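Local coordinates for protein insecticidal Delta-Endotoxin Cry8Ea1 (Bacillus Thuringiensis, PDB 3EB7) that is an insecticidal toxin against soil-dwelling beetle larvae, probably killing by pore formation in gut-cell membranes through its helical N-terminal domain, at residues A[62-67]-A[126-131]; A[46-51]-A[137-142]; A[53-58]-A[205-210]; A[181-186]-A[214-219]. All coordinates share one frame; numbering follows the deposited sequence. Where two conformers were deposited one is given.

Contact 1: A[62-67]-A[126-131]; sequences KIAEYA and TGYEVP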
loop_
_atom_site.group_PDB
_atom_site.type_symbol
_atom_site.label_atom_id
_atom_site.label_comp_id
_atom_site.label_asym_id
_atom_site.label_seq_id
_atom_site.Cartn_x
_atom_site.Cartn_y
_atom_site.Cartn_z
ATOM N N LYS A 62 14.832 -19.436 -10.294
ATOM C CA LYS A 62 13.903 -20.495 -10.668
ATOM C C LYS A 62 13.653 -21.292 -9.406
ATOM O O LYS A 62 14.603 -21.624 -8.709
ATOM C CB LYS A 62 14.577 -21.387 -11.736
ATOM C CG LYS A 62 13.653 -22.007 -12.768
ATOM C CD LYS A 62 14.136 -23.432 -13.127
ATOM C CE LYS A 62 12.948 -24.302 -13.591
ATOM N NZ LYS A 62 12.982 -25.713 -13.053
ATOM N N ILE A 63 12.389 -21.574 -9.089
ATOM C CA ILE A 63 12.056 -22.433 -7.949
ATOM C C ILE A 63 12.343 -23.854 -8.419
ATOM O O ILE A 63 12.030 -24.179 -9.558
ATOM C CB ILE A 63 10.563 -22.280 -7.458
ATOM C CG1 ILE A 63 10.317 -20.839 -6.938
ATOM C CG2 ILE A 63 10.244 -23.280 -6.329
ATOM C CD1 ILE A 63 8.838 -20.393 -6.947
ATOM N N ALA A 64 12.978 -24.671 -7.572
ATOM C CA ALA A 64 13.235 -26.071 -7.896
ATOM C C ALA A 64 11.897 -26.772 -8.141
ATOM O O ALA A 64 10.884 -26.450 -7.477
ATOM C CB ALA A 64 14.001 -26.747 -6.779
ATOM N N GLU A 65 11.902 -27.686 -9.117
ATOM C CA GLU A 65 10.721 -28.446 -9.565
ATOM C C GLU A 65 9.983 -29.159 -8.426
ATOM O O GLU A 65 8.742 -29.152 -8.357
ATOM C CB GLU A 65 11.117 -29.483 -10.630
ATOM C CG GLU A 65 9.941 -30.408 -11.061
ATOM C CD GLU A 65 8.790 -29.661 -11.774
ATOM O OE1 GLU A 65 7.670 -30.212 -11.849
ATOM O OE2 GLU A 65 8.998 -28.529 -12.262
ATOM N N TYR A 66 10.756 -29.778 -7.543
ATOM C CA TYR A 66 10.197 -30.496 -6.445
ATOM C C TYR A 66 9.392 -29.546 -5.582
ATOM O O TYR A 66 8.254 -29.871 -5.227
ATOM C CB TYR A 66 11.306 -31.129 -5.615
ATOM C CG TYR A 66 10.775 -32.055 -4.550
ATOM C CD1 TYR A 66 10.786 -33.449 -4.737
ATOM C CD2 TYR A 66 10.279 -31.548 -3.335
ATOM C CE1 TYR A 66 10.296 -34.336 -3.743
ATOM C CE2 TYR A 66 9.789 -32.419 -2.337
ATOM C CZ TYR A 66 9.798 -33.808 -2.558
ATOM O OH TYR A 66 9.315 -34.654 -1.575
ATOM N N ALA A 67 10.002 -28.403 -5.221
ATOM C CA ALA A 67 9.345 -27.378 -4.383
ATOM C C ALA A 67 8.110 -26.763 -5.082
ATOM O O ALA A 67 7.090 -26.541 -4.443
ATOM C CB ALA A 67 10.334 -26.280 -3.964
ATOM N N THR A 126 13.679 -23.339 2.212
ATOM C CA THR A 126 15.026 -22.768 2.392
ATOM C C THR A 126 15.702 -22.610 1.037
ATOM O O THR A 126 15.815 -23.568 0.300
ATOM C CB THR A 126 15.912 -23.666 3.317
ATOM O OG1 THR A 126 15.390 -23.648 4.648
ATOM C CG2 THR A 126 17.380 -23.192 3.362
ATOM N N GLY A 127 16.181 -21.400 0.737
ATOM C CA GLY A 127 16.742 -21.066 -0.586
ATOM C C GLY A 127 15.741 -20.453 -1.567
ATOM O O GLY A 127 16.156 -19.980 -2.612
ATOM N N TYR A 128 14.440 -20.452 -1.211
ATOM C CA TYR A 128 13.331 -20.053 -2.102
ATOM C C TYR A 128 12.314 -19.169 -1.406
ATOM O O TYR A 128 11.225 -18.955 -1.907
ATOM C CB TYR A 128 12.619 -21.288 -2.700
ATOM C CG TYR A 128 13.582 -22.204 -3.446
ATOM C CD1 TYR A 128 13.962 -23.431 -2.910
ATOM C CD2 TYR A 128 14.134 -21.819 -4.659
ATOM C CE1 TYR A 128 14.862 -24.271 -3.563
ATOM C CE2 TYR A 128 15.049 -22.634 -5.324
ATOM C CZ TYR A 128 15.414 -23.855 -4.760
ATOM O OH TYR A 128 16.300 -24.669 -5.421
ATOM N N GLU A 129 12.669 -18.644 -0.246
ATOM C CA GLU A 129 11.754 -17.840 0.530
ATOM C C GLU A 129 11.250 -16.631 -0.255
ATOM O O GLU A 129 10.104 -16.254 -0.116
ATOM C CB GLU A 129 12.444 -17.377 1.810
ATOM C CG GLU A 129 12.925 -18.504 2.700
ATOM C CD GLU A 129 14.386 -18.882 2.471
ATOM O OE1 GLU A 129 14.993 -18.564 1.406
ATOM O OE2 GLU A 129 14.932 -19.515 3.396
ATOM N N VAL A 130 12.127 -16.019 -1.047
ATOM C CA VAL A 130 11.768 -14.877 -1.899
ATOM C C VAL A 130 10.878 -15.268 -3.116
ATOM O O VAL A 130 9.734 -14.798 -3.234
ATOM C CB VAL A 130 13.018 -14.098 -2.374
ATOM C CG1 VAL A 130 12.618 -12.932 -3.322
ATOM C CG2 VAL A 130 13.868 -13.600 -1.160
ATOM N N PRO A 131 11.371 -16.151 -4.006
ATOM C CA PRO A 131 10.465 -16.443 -5.127
ATOM C C PRO A 131 9.069 -16.961 -4.684
ATOM O O PRO A 131 8.102 -16.817 -5.433
ATOM C CB PRO A 131 11.226 -17.504 -5.945
ATOM C CG PRO A 131 12.236 -18.068 -4.980
ATOM C CD PRO A 131 12.618 -16.926 -4.086
#
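Ile63 and Pro131 supply the purely apolar part of this contact. With CG1 of Ile63 anti to the carbonyl carbon (chi1 -63°), the longer branch reaches the proline, and Ile63 CG1 lies 3.6 Å from Pro131 CB. The two side chains meet at a slant; a branched aliphatic and a compact ring suit this buried spot, since neither brings a polar group to it.

The aromatic part belongs to Tyr128, whose ring lies against backbone as much as side chains. Its CD2 comes within 3.9 Å of Ile63 CA, and its CE2 within 3.6 Å of Lys62 O. Farther out, the phenol oxygen Tyr128 OH sits 3.4 Å from Ala64 CB, a small methyl that lets the ring come close.

No hydrogen bond joins the two segments. Within the loop Gly127 N makes weak bonds to both carboxylate oxygens of Glu129, while Ile63 N is bonded to Glu56 of helix 47-59. Glycine suits its place because its backbone angles would press a CB against the preceding carbonyl oxygen.

Ala64 is the N-cap residue of helix 65-93, and the loop before helix 133-153 packs on the approach to that helix, an inter-helix connection of the delta-endotoxin helical bundle.

Contact 2: A[46-51]-A[137-142]; sequences SQWEIF and AQAANL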
loop_
_atom_site.group_PDB
_atom_site.type_symbol
_atom_site.label_atom_id
_atom_site.label_comp_id
_atom_site.label_asym_id
_atom_site.label_seq_id
_atom_site.Cartn_x
_atom_site.Cartn_y
_atom_site.Cartn_z
ATOM N N SER A 46 -3.754 -23.054 -12.281
ATOM C CA SER A 46 -3.355 -22.658 -10.944
ATOM C C SER A 46 -3.109 -21.178 -10.877
ATOM O O SER A 46 -2.169 -20.667 -11.507
ATOM C CB SER A 46 -2.095 -23.363 -10.475
ATOM O OG SER A 46 -1.648 -22.682 -9.307
ATOM N N GLN A 47 -3.935 -20.482 -10.096
ATOM C CA GLN A 47 -3.697 -19.048 -9.868
ATOM C C GLN A 47 -2.440 -18.845 -8.990
ATOM O O GLN A 47 -1.757 -17.853 -9.106
ATOM C CB GLN A 47 -4.967 -18.355 -9.339
ATOM C CG GLN A 47 -4.956 -16.825 -9.357
ATOM C CD GLN A 47 -4.869 -16.219 -10.759
ATOM O OE1 GLN A 47 -4.316 -15.140 -10.929
ATOM N NE2 GLN A 47 -5.362 -16.938 -11.769
ATOM N N TRP A 48 -2.098 -19.832 -8.165
ATOM C CA TRP A 48 -0.880 -19.772 -7.351
ATOM C C TRP A 48 0.445 -19.892 -8.146
ATOM O O TRP A 48 1.484 -19.349 -7.733
ATOM C CB TRP A 48 -0.934 -20.822 -6.234
ATOM C CG TRP A 48 -2.174 -20.681 -5.363
ATOM C CD1 TRP A 48 -3.378 -21.265 -5.558
ATOM C CD2 TRP A 48 -2.304 -19.871 -4.194
ATOM N NE1 TRP A 48 -4.264 -20.895 -4.565
ATOM C CE2 TRP A 48 -3.625 -20.041 -3.711
ATOM C CE3 TRP A 48 -1.421 -19.046 -3.486
ATOM C CZ2 TRP A 48 -4.089 -19.399 -2.556
ATOM C CZ3 TRP A 48 -1.871 -18.419 -2.353
ATOM C CH2 TRP A 48 -3.199 -18.583 -1.898
ATOM N N GLU A 49 0.402 -20.617 -9.268
ATOM C CA GLU A 49 1.556 -20.721 -10.173
ATOM C C GLU A 49 1.877 -19.342 -10.736
ATOM O O GLU A 49 3.018 -19.004 -10.861
ATOM C CB GLU A 49 1.294 -21.746 -11.300
ATOM C CG GLU A 49 2.172 -21.589 -12.545
ATOM C CD GLU A 49 3.654 -21.980 -12.328
ATOM O OE1 GLU A 49 4.042 -22.358 -11.205
ATOM O OE2 GLU A 49 4.449 -21.909 -13.311
ATOM N N ILE A 50 0.857 -18.540 -11.045
ATOM C CA ILE A 50 1.056 -17.133 -11.420
ATOM C C ILE A 50 1.832 -16.264 -10.387
ATOM O O ILE A 50 2.667 -15.439 -10.782
ATOM C CB ILE A 50 -0.310 -16.514 -11.837
ATOM C CG1 ILE A 50 -0.831 -17.265 -13.075
ATOM C CG2 ILE A 50 -0.211 -14.976 -12.102
ATOM C CD1 ILE A 50 -2.292 -16.994 -13.402
ATOM N N PHE A 51 1.559 -16.441 -9.099
ATOM C CA PHE A 51 2.319 -15.805 -8.010
ATOM C C PHE A 51 3.800 -16.213 -7.999
ATOM O O PHE A 51 4.692 -15.391 -7.715
ATOM C CB PHE A 51 1.670 -16.090 -6.625
ATOM C CG PHE A 51 0.379 -15.336 -6.383
ATOM C CD1 PHE A 51 -0.803 -16.012 -6.128
ATOM C CD2 PHE A 51 0.357 -13.932 -6.385
ATOM C CE1 PHE A 51 -2.014 -15.312 -5.902
ATOM C CE2 PHE A 51 -0.837 -13.213 -6.144
ATOM C CZ PHE A 51 -2.017 -13.909 -5.919
ATOM N N ALA A 137 2.521 -14.825 1.318
ATOM C CA ALA A 137 1.625 -13.714 1.745
ATOM C C ALA A 137 0.117 -13.971 1.538
ATOM O O ALA A 137 -0.719 -13.696 2.429
ATOM C CB ALA A 137 2.058 -12.350 1.087
ATOM N N GLN A 138 -0.237 -14.512 0.383
ATOM C CA GLN A 138 -1.618 -14.814 0.102
ATOM C C GLN A 138 -2.129 -16.003 0.916
ATOM O O GLN A 138 -3.287 -15.984 1.387
ATOM C CB GLN A 138 -1.835 -14.999 -1.414
ATOM C CG GLN A 138 -1.539 -13.743 -2.256
ATOM C CD GLN A 138 -2.376 -12.512 -1.839
ATOM O OE1 GLN A 138 -1.875 -11.375 -1.811
ATOM N NE2 GLN A 138 -3.630 -12.739 -1.500
ATOM N N ALA A 139 -1.294 -17.023 1.124
ATOM C CA ALA A 139 -1.699 -18.160 1.973
ATOM C C ALA A 139 -1.824 -17.783 3.467
ATOM O O ALA A 139 -2.790 -18.179 4.167
ATOM C CB ALA A 139 -0.716 -19.330 1.788
ATOM N N ALA A 140 -0.837 -17.021 3.944
ATOM C CA ALA A 140 -0.829 -16.485 5.312
ATOM C C ALA A 140 -2.119 -15.720 5.534
ATOM O O ALA A 140 -2.832 -15.968 6.519
ATOM C CB ALA A 140 0.394 -15.555 5.536
ATOM N N ASN A 141 -2.426 -14.807 4.597
ATOM C CA ASN A 141 -3.658 -14.006 4.650
ATOM C C ASN A 141 -4.895 -14.891 4.881
ATOM O O ASN A 141 -5.676 -14.670 5.807
ATOM C CB ASN A 141 -3.790 -13.151 3.378
ATOM C CG ASN A 141 -5.088 -12.340 3.331
ATOM O OD1 ASN A 141 -5.905 -12.489 2.408
ATOM N ND2 ASN A 141 -5.273 -11.467 4.293
ATOM N N LEU A 142 -5.067 -15.897 4.028
ATOM C CA LEU A 142 -6.174 -16.829 4.150
ATOM C C LEU A 142 -6.259 -17.492 5.526
ATOM O O LEU A 142 -7.363 -17.593 6.108
ATOM C CB LEU A 142 -6.108 -17.886 3.050
ATOM C CG LEU A 142 -6.493 -17.418 1.648
ATOM C CD1 LEU A 142 -6.277 -18.570 0.639
ATOM C CD2 LEU A 142 -7.942 -16.848 1.571
#
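Gln138 enters the contact at CB, which lies 3.5 Å from Trp48 CZ3 and 3.9 Å from Trp48 CH2, on the benzene half of the indole. The next carbon, CG, moves on to Phe51: Gln138 CG stands 3.7 Å above the plane of that ring, displaced toward its rim, a CH-pi contact with 4.0 Å from Gln138 CG to the Phe51 ring centroid. A turn about CB-CG (chi2 -58°) folds CD back, and the amide plane ends 10° from that of the phenyl ring. The amide oxygen OE1 then packs near Ile218 of helix 198-220. A glutamine suits this buried place because its methylene stem serves two aromatic rings while its polar end passes beyond them.

The helix bearing Gln138, 133-153, corresponds to the central helix of the seven-helix bundle known from three-domain Cry toxins, and helix 47-59 is one of those packed round it. Trp48 spans the gap between two axes 12.0 Å apart, a distance that calls for a large side chain. At the edge of its ring, Trp48 CZ2 meets Leu142 CD1 at 4.0 Å. Helix 47-59 itself starts with a capping bond, Glu49 N to Ser46 OG (2.9 Å).

Contact 3: A[53-58]-A[205-210]; sequences EQVEAL and NRFRRE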
loop_
_atom_site.group_PDB
_atom_site.type_symbol
_atom_site.label_atom_id
_atom_site.label_comp_id
_atom_site.label_asym_id
_atom_site.label_seq_id
_atom_site.Cartn_x
_atom_site.Cartn_y
_atom_site.Cartn_z
ATOM N N GLU A 53 5.511 -17.464 -10.732
ATOM C CA GLU A 53 6.066 -16.898 -11.958
ATOM C C GLU A 53 6.399 -15.410 -11.822
ATOM O O GLU A 53 7.438 -14.936 -12.315
ATOM C CB GLU A 53 5.126 -17.148 -13.143
ATOM C CG GLU A 53 4.932 -18.638 -13.457
ATOM C CD GLU A 53 4.025 -18.895 -14.682
ATOM O OE1 GLU A 53 3.544 -17.941 -15.329
ATOM O OE2 GLU A 53 3.774 -20.073 -15.012
ATOM N N GLN A 54 5.518 -14.675 -11.163
ATOM C CA GLN A 54 5.770 -13.261 -10.867
ATOM C C GLN A 54 7.131 -13.021 -10.193
ATOM O O GLN A 54 7.972 -12.316 -10.707
ATOM C CB GLN A 54 4.643 -12.699 -9.975
ATOM C CG GLN A 54 4.891 -11.282 -9.565
ATOM C CD GLN A 54 4.020 -10.836 -8.398
ATOM O OE1 GLN A 54 3.728 -9.643 -8.268
ATOM N NE2 GLN A 54 3.600 -11.778 -7.556
ATOM N N VAL A 55 7.340 -13.614 -9.026
ATOM C CA VAL A 55 8.519 -13.279 -8.239
ATOM C C VAL A 55 9.761 -13.900 -8.896
ATOM O O VAL A 55 10.809 -13.306 -8.871
ATOM C CB VAL A 55 8.302 -13.613 -6.741
ATOM C CG1 VAL A 55 9.444 -13.064 -5.853
ATOM C CG2 VAL A 55 6.958 -12.989 -6.275
ATOM N N GLU A 56 9.625 -15.074 -9.518
ATOM C CA GLU A 56 10.720 -15.661 -10.318
ATOM C C GLU A 56 11.175 -14.726 -11.441
ATOM O O GLU A 56 12.375 -14.561 -11.672
ATOM C CB GLU A 56 10.351 -17.048 -10.876
ATOM C CG GLU A 56 10.225 -18.195 -9.821
ATOM C CD GLU A 56 9.699 -19.508 -10.482
ATOM O OE1 GLU A 56 10.456 -20.515 -10.586
ATOM O OE2 GLU A 56 8.519 -19.521 -10.947
ATOM N N ALA A 57 10.222 -14.128 -12.151
ATOM C CA ALA A 57 10.544 -13.098 -13.149
ATOM C C ALA A 57 11.217 -11.827 -12.527
ATOM O O ALA A 57 12.106 -11.270 -13.120
ATOM C CB ALA A 57 9.289 -12.725 -13.986
ATOM N N LEU A 58 10.787 -11.386 -11.348
ATOM C CA LEU A 58 11.301 -10.143 -10.728
ATOM C C LEU A 58 12.747 -10.289 -10.266
ATOM O O LEU A 58 13.527 -9.346 -10.338
ATOM C CB LEU A 58 10.434 -9.729 -9.520
ATOM C CG LEU A 58 9.034 -9.156 -9.796
ATOM C CD1 LEU A 58 8.335 -8.845 -8.491
ATOM C CD2 LEU A 58 9.112 -7.912 -10.643
ATOM N N ASN A 205 13.458 -1.215 -8.509
ATOM C CA ASN A 205 12.235 -0.494 -8.289
ATOM C C ASN A 205 10.945 -1.241 -8.709
ATOM O O ASN A 205 9.907 -1.061 -8.098
ATOM C CB ASN A 205 12.335 0.841 -8.988
ATOM C CG ASN A 205 11.118 1.666 -8.765
ATOM O OD1 ASN A 205 10.850 2.103 -7.631
ATOM N ND2 ASN A 205 10.313 1.833 -9.822
ATOM N N ARG A 206 11.027 -2.083 -9.739
ATOM C CA ARG A 206 9.902 -2.935 -10.142
ATOM C C ARG A 206 9.569 -3.962 -9.043
ATOM O O ARG A 206 8.383 -4.225 -8.769
ATOM C CB ARG A 206 10.196 -3.623 -11.507
ATOM C CG ARG A 206 9.017 -4.411 -12.126
ATOM C CD ARG A 206 9.408 -5.111 -13.448
ATOM N NE ARG A 206 10.479 -6.099 -13.250
ATOM C CZ ARG A 206 11.638 -6.126 -13.911
ATOM N NH1 ARG A 206 11.916 -5.234 -14.876
ATOM N NH2 ARG A 206 12.514 -7.069 -13.618
ATOM N N PHE A 207 10.599 -4.545 -8.409
ATOM C CA PHE A 207 10.382 -5.525 -7.307
ATOM C C PHE A 207 9.750 -4.773 -6.141
ATOM O O PHE A 207 8.751 -5.220 -5.599
ATOM C CB PHE A 207 11.707 -6.142 -6.857
ATOM C CG PHE A 207 11.591 -7.064 -5.646
ATOM C CD1 PHE A 207 11.611 -8.450 -5.804
ATOM C CD2 PHE A 207 11.488 -6.546 -4.348
ATOM C CE1 PHE A 207 11.496 -9.321 -4.663
ATOM C CE2 PHE A 207 11.345 -7.381 -3.244
ATOM C CZ PHE A 207 11.365 -8.766 -3.402
ATOM N N ARG A 208 10.343 -3.633 -5.756
ATOM C CA ARG A 208 9.782 -2.745 -4.771
ATOM C C ARG A 208 8.304 -2.424 -4.976
ATOM O O ARG A 208 7.498 -2.590 -4.054
ATOM C CB ARG A 208 10.562 -1.423 -4.721
ATOM C CG ARG A 208 9.927 -0.443 -3.743
ATOM C CD ARG A 208 10.777 0.794 -3.379
ATOM N NE ARG A 208 11.480 1.378 -4.524
ATOM C CZ ARG A 208 12.629 2.050 -4.439
ATOM N NH1 ARG A 208 13.228 2.265 -3.268
ATOM N NH2 ARG A 208 13.181 2.526 -5.539
ATOM N N ARG A 209 7.944 -1.927 -6.159
ATOM C CA ARG A 209 6.519 -1.641 -6.412
ATOM C C ARG A 209 5.639 -2.923 -6.360
ATOM O O ARG A 209 4.625 -2.980 -5.650
ATOM C CB ARG A 209 6.319 -0.882 -7.741
ATOM C CG ARG A 209 4.805 -0.725 -8.140
ATOM C CD ARG A 209 4.598 -0.141 -9.519
ATOM N NE ARG A 209 4.936 -1.073 -10.600
ATOM C CZ ARG A 209 6.085 -1.052 -11.293
ATOM N NH1 ARG A 209 7.040 -0.143 -11.042
ATOM N NH2 ARG A 209 6.282 -1.935 -12.267
ATOM N N GLU A 210 6.020 -3.944 -7.109
ATOM C CA GLU A 210 5.179 -5.124 -7.217
ATOM C C GLU A 210 4.975 -5.828 -5.900
ATOM O O GLU A 210 3.881 -6.281 -5.636
ATOM C CB GLU A 210 5.729 -6.106 -8.260
ATOM C CG GLU A 210 5.511 -5.615 -9.699
ATOM C CD GLU A 210 5.648 -6.754 -10.741
ATOM O OE1 GLU A 210 5.513 -7.978 -10.376
ATOM O OE2 GLU A 210 5.871 -6.401 -11.925
#
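Glu210 OE1 meets the end of the Gln54 amide and a methyl of Leu58. The modelled OE1 atoms of Gln54 and Glu210 are 3.2 Å apart, but which way round the amide lies is uncertain and the pair is left undecided. The two side chains run past one another in opposite directions, with amide and carboxylate turned only 26° apart. Leu58 CD1 lies 3.5 Å from Glu210 OE1, and the leucine methyls line one part of the carboxylate, with the glutamine amide and an arginine nearby.

A clear two-donor grip lies within segment 205-210, away from the interface: Asn205 OD1 accepts from Arg208 NE at 3.3 Å and from Arg208 NH2 at 3.2 Å. This side-on hold fixes the guanidinium, while NH1 of Arg208 forms a salt bridge to Glu267.

Leu58 is the main apolar element, and its branched chain suits a place between several neighbours. In one of its two conformers, Arg206 brings the edge of its guanidinium to Leu58 CD2, a placement that remains doubtful. Leu58 CB, nearer the backbone, lies 4.1 Å from Phe207 CD1, and Val55 approaches the same ring more loosely.

The segment axes run nearly antiparallel, 155° apart, joining helices 47-59 and 198-220 as neighbours in the helical bundle of a three-domain Cry toxin.

Contact 4: A[181-186]-A[214-219]; sequences HCVQWY and SVLDIM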
loop_
_atom_site.group_PDB
_atom_site.type_symbol
_atom_site.label_atom_id
_atom_site.label_comp_id
_atom_site.label_asym_id
_atom_site.label_seq_id
_atom_site.Cartn_x
_atom_site.Cartn_y
_atom_site.Cartn_z
ATOM N N HIS A 181 7.983 -12.535 8.666
ATOM C CA HIS A 181 8.501 -13.259 7.508
ATOM C C HIS A 181 8.384 -12.411 6.206
ATOM O O HIS A 181 9.347 -12.256 5.467
ATOM C CB HIS A 181 7.805 -14.632 7.396
ATOM C CG HIS A 181 8.217 -15.417 6.185
ATOM N ND1 HIS A 181 9.254 -16.331 6.201
ATOM C CD2 HIS A 181 7.756 -15.394 4.913
ATOM C CE1 HIS A 181 9.388 -16.862 5.004
ATOM N NE2 HIS A 181 8.494 -16.315 4.198
ATOM N N CYS A 182 7.211 -11.836 5.968
ATOM C CA CYS A 182 6.959 -10.917 4.849
ATOM C C CYS A 182 7.924 -9.726 4.767
ATOM O O CYS A 182 8.565 -9.501 3.737
ATOM C CB CYS A 182 5.537 -10.360 4.944
ATOM S SG CYS A 182 4.246 -11.573 4.542
ATOM N N VAL A 183 7.994 -8.948 5.839
ATOM C CA VAL A 183 8.848 -7.760 5.861
ATOM C C VAL A 183 10.305 -8.174 5.636
ATOM O O VAL A 183 10.972 -7.640 4.755
ATOM C CB VAL A 183 8.636 -6.937 7.176
ATOM C CG1 VAL A 183 9.671 -5.781 7.295
ATOM C CG2 VAL A 183 7.169 -6.426 7.239
ATOM N N GLN A 184 10.758 -9.171 6.384
ATOM C CA GLN A 184 12.133 -9.662 6.270
ATOM C C GLN A 184 12.564 -10.076 4.861
ATOM O O GLN A 184 13.568 -9.574 4.345
ATOM C CB GLN A 184 12.412 -10.815 7.274
ATOM C CG GLN A 184 13.791 -11.452 7.033
ATOM C CD GLN A 184 14.017 -12.773 7.781
ATOM O OE1 GLN A 184 13.352 -13.083 8.775
ATOM N NE2 GLN A 184 14.976 -13.558 7.283
ATOM N N TRP A 185 11.809 -10.997 4.249
ATOM C CA TRP A 185 12.089 -11.477 2.895
ATOM C C TRP A 185 11.783 -10.464 1.825
ATOM O O TRP A 185 12.449 -10.462 0.802
ATOM C CB TRP A 185 11.419 -12.821 2.644
ATOM C CG TRP A 185 12.083 -13.851 3.541
ATOM C CD1 TRP A 185 11.585 -14.352 4.706
ATOM C CD2 TRP A 185 13.390 -14.424 3.386
ATOM N NE1 TRP A 185 12.472 -15.242 5.268
ATOM C CE2 TRP A 185 13.597 -15.300 4.490
ATOM C CE3 TRP A 185 14.408 -14.293 2.427
ATOM C CZ2 TRP A 185 14.782 -16.066 4.658
ATOM C CZ3 TRP A 185 15.623 -15.065 2.602
ATOM C CH2 TRP A 185 15.777 -15.934 3.706
ATOM N N TYR A 186 10.846 -9.544 2.087
ATOM C CA TYR A 186 10.708 -8.369 1.217
ATOM C C TYR A 186 12.011 -7.551 1.201
ATOM O O TYR A 186 12.487 -7.201 0.131
ATOM C CB TYR A 186 9.520 -7.474 1.620
ATOM C CG TYR A 186 9.516 -6.157 0.861
ATOM C CD1 TYR A 186 8.803 -6.015 -0.354
ATOM C CD2 TYR A 186 10.219 -5.044 1.359
ATOM C CE1 TYR A 186 8.817 -4.774 -1.073
ATOM C CE2 TYR A 186 10.242 -3.833 0.675
ATOM C CZ TYR A 186 9.548 -3.693 -0.545
ATOM O OH TYR A 186 9.567 -2.449 -1.179
ATOM N N SER A 214 1.848 -6.763 -3.737
ATOM C CA SER A 214 1.539 -8.206 -3.595
ATOM C C SER A 214 1.813 -8.830 -2.227
ATOM O O SER A 214 1.424 -9.981 -1.978
ATOM C CB SER A 214 2.324 -9.038 -4.633
ATOM O OG SER A 214 2.143 -8.526 -5.950
ATOM N N VAL A 215 2.539 -8.119 -1.370
ATOM C CA VAL A 215 3.005 -8.724 -0.148
ATOM C C VAL A 215 2.734 -7.753 0.978
ATOM O O VAL A 215 1.918 -8.032 1.821
ATOM C CB VAL A 215 4.523 -9.152 -0.191
ATOM C CG1 VAL A 215 4.986 -9.645 1.233
ATOM C CG2 VAL A 215 4.745 -10.263 -1.168
ATOM N N LEU A 216 3.412 -6.613 0.967
ATOM C CA LEU A 216 3.267 -5.607 2.012
ATOM C C LEU A 216 1.854 -5.110 2.255
ATOM O O LEU A 216 1.436 -5.023 3.407
ATOM C CB LEU A 216 4.222 -4.421 1.783
ATOM C CG LEU A 216 5.719 -4.758 1.768
ATOM C CD1 LEU A 216 6.417 -3.459 1.720
ATOM C CD2 LEU A 216 6.194 -5.643 3.011
ATOM N N ASP A 217 1.127 -4.772 1.190
ATOM C CA ASP A 217 -0.240 -4.201 1.327
ATOM C C ASP A 217 -1.207 -5.163 2.016
ATOM O O ASP A 217 -1.986 -4.738 2.874
ATOM C CB ASP A 217 -0.828 -3.728 -0.033
ATOM C CG ASP A 217 -0.166 -2.403 -0.556
ATOM O OD1 ASP A 217 0.649 -1.792 0.232
ATOM O OD2 ASP A 217 -0.451 -1.982 -1.733
ATOM N N ILE A 218 -1.178 -6.455 1.674
ATOM C CA ILE A 218 -2.102 -7.376 2.368
ATOM C C ILE A 218 -1.660 -7.658 3.828
ATOM O O ILE A 218 -2.470 -7.777 4.728
ATOM C CB ILE A 218 -2.391 -8.719 1.588
ATOM C CG1 ILE A 218 -3.635 -9.404 2.163
ATOM C CG2 ILE A 218 -1.192 -9.671 1.629
ATOM C CD1 ILE A 218 -4.880 -8.532 2.141
ATOM N N MET A 219 -0.359 -7.753 4.035
ATOM C CA MET A 219 0.206 -7.974 5.352
ATOM C C MET A 219 -0.181 -6.824 6.298
ATOM O O MET A 219 -0.489 -7.052 7.459
ATOM C CB MET A 219 1.730 -8.169 5.203
ATOM C CG MET A 219 2.505 -8.304 6.506
ATOM S SD MET A 219 3.112 -6.693 7.090
ATOM C CE MET A 219 3.795 -5.955 5.632
#
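The first torsions of Tyr186 and Leu216 aim the two groups at each other: the tyrosine ring extends opposite its own backbone nitrogen (chi1 171°), whereas Leu216 CG stands opposite the carbonyl carbon (chi1 -60°), carrying its branched end to the ring. Leu216 CD1 then sits over the middle of one face, 3.8 Å from the centroid of the Tyr186 ring, a well-centred CH-pi contact. Leu216 CD2 reaches back to the root of the ring, 4.0 Å from Tyr186 CG.

A second cluster surrounds Cys182. Its CB is 3.8 Å from Val215 CG1 and 4.0 Å from Met219 CG; a residue this small lets the two backbones approach, with axes 9.7 Å apart. Bends at chi2 and chi3 fold the thioether across Val183, where Met219 CE lies 3.8 Å from Val183 CG2; an unbranched, flexible chain suits this turn.

No polar bond crosses the interface, and all six touching residues are buried. Helix 198-220 makes a wider pi-type turn at 214-216, just where Val215 and Leu216 supply their contacts. Consecutive in the chain and close to antiparallel (153°), helices 161-191 and 198-220 form an alpha-helical hairpin within the toxin's N-terminal bundle.

Overall arrangement
All four contacts lie in the N-terminal helical domain. Contact 1, partly buried and centred about 26 Å from the chain's centre, joins a helix start to a loop; contacts 2, 3 and 4 are buried helix-to-helix packing. Contact 3 shares helix 47-59 with contact 2 and helix 198-220 with contact 4, while contacts 2 and 4 also touch directly, Gln138 and Asn141 against Ser214 and Ile218. Contact 3 has the most mixed chemistry, placing charged groups beside leucine, whereas contact 4 is apolar and contact 2 largely aromatic. Glu56 of segment 53-58 reaches Ile63 N in contact 1 by a probable hydrogen bond, and Trp185 of segment 181-186 packs on Glu129 and Val130.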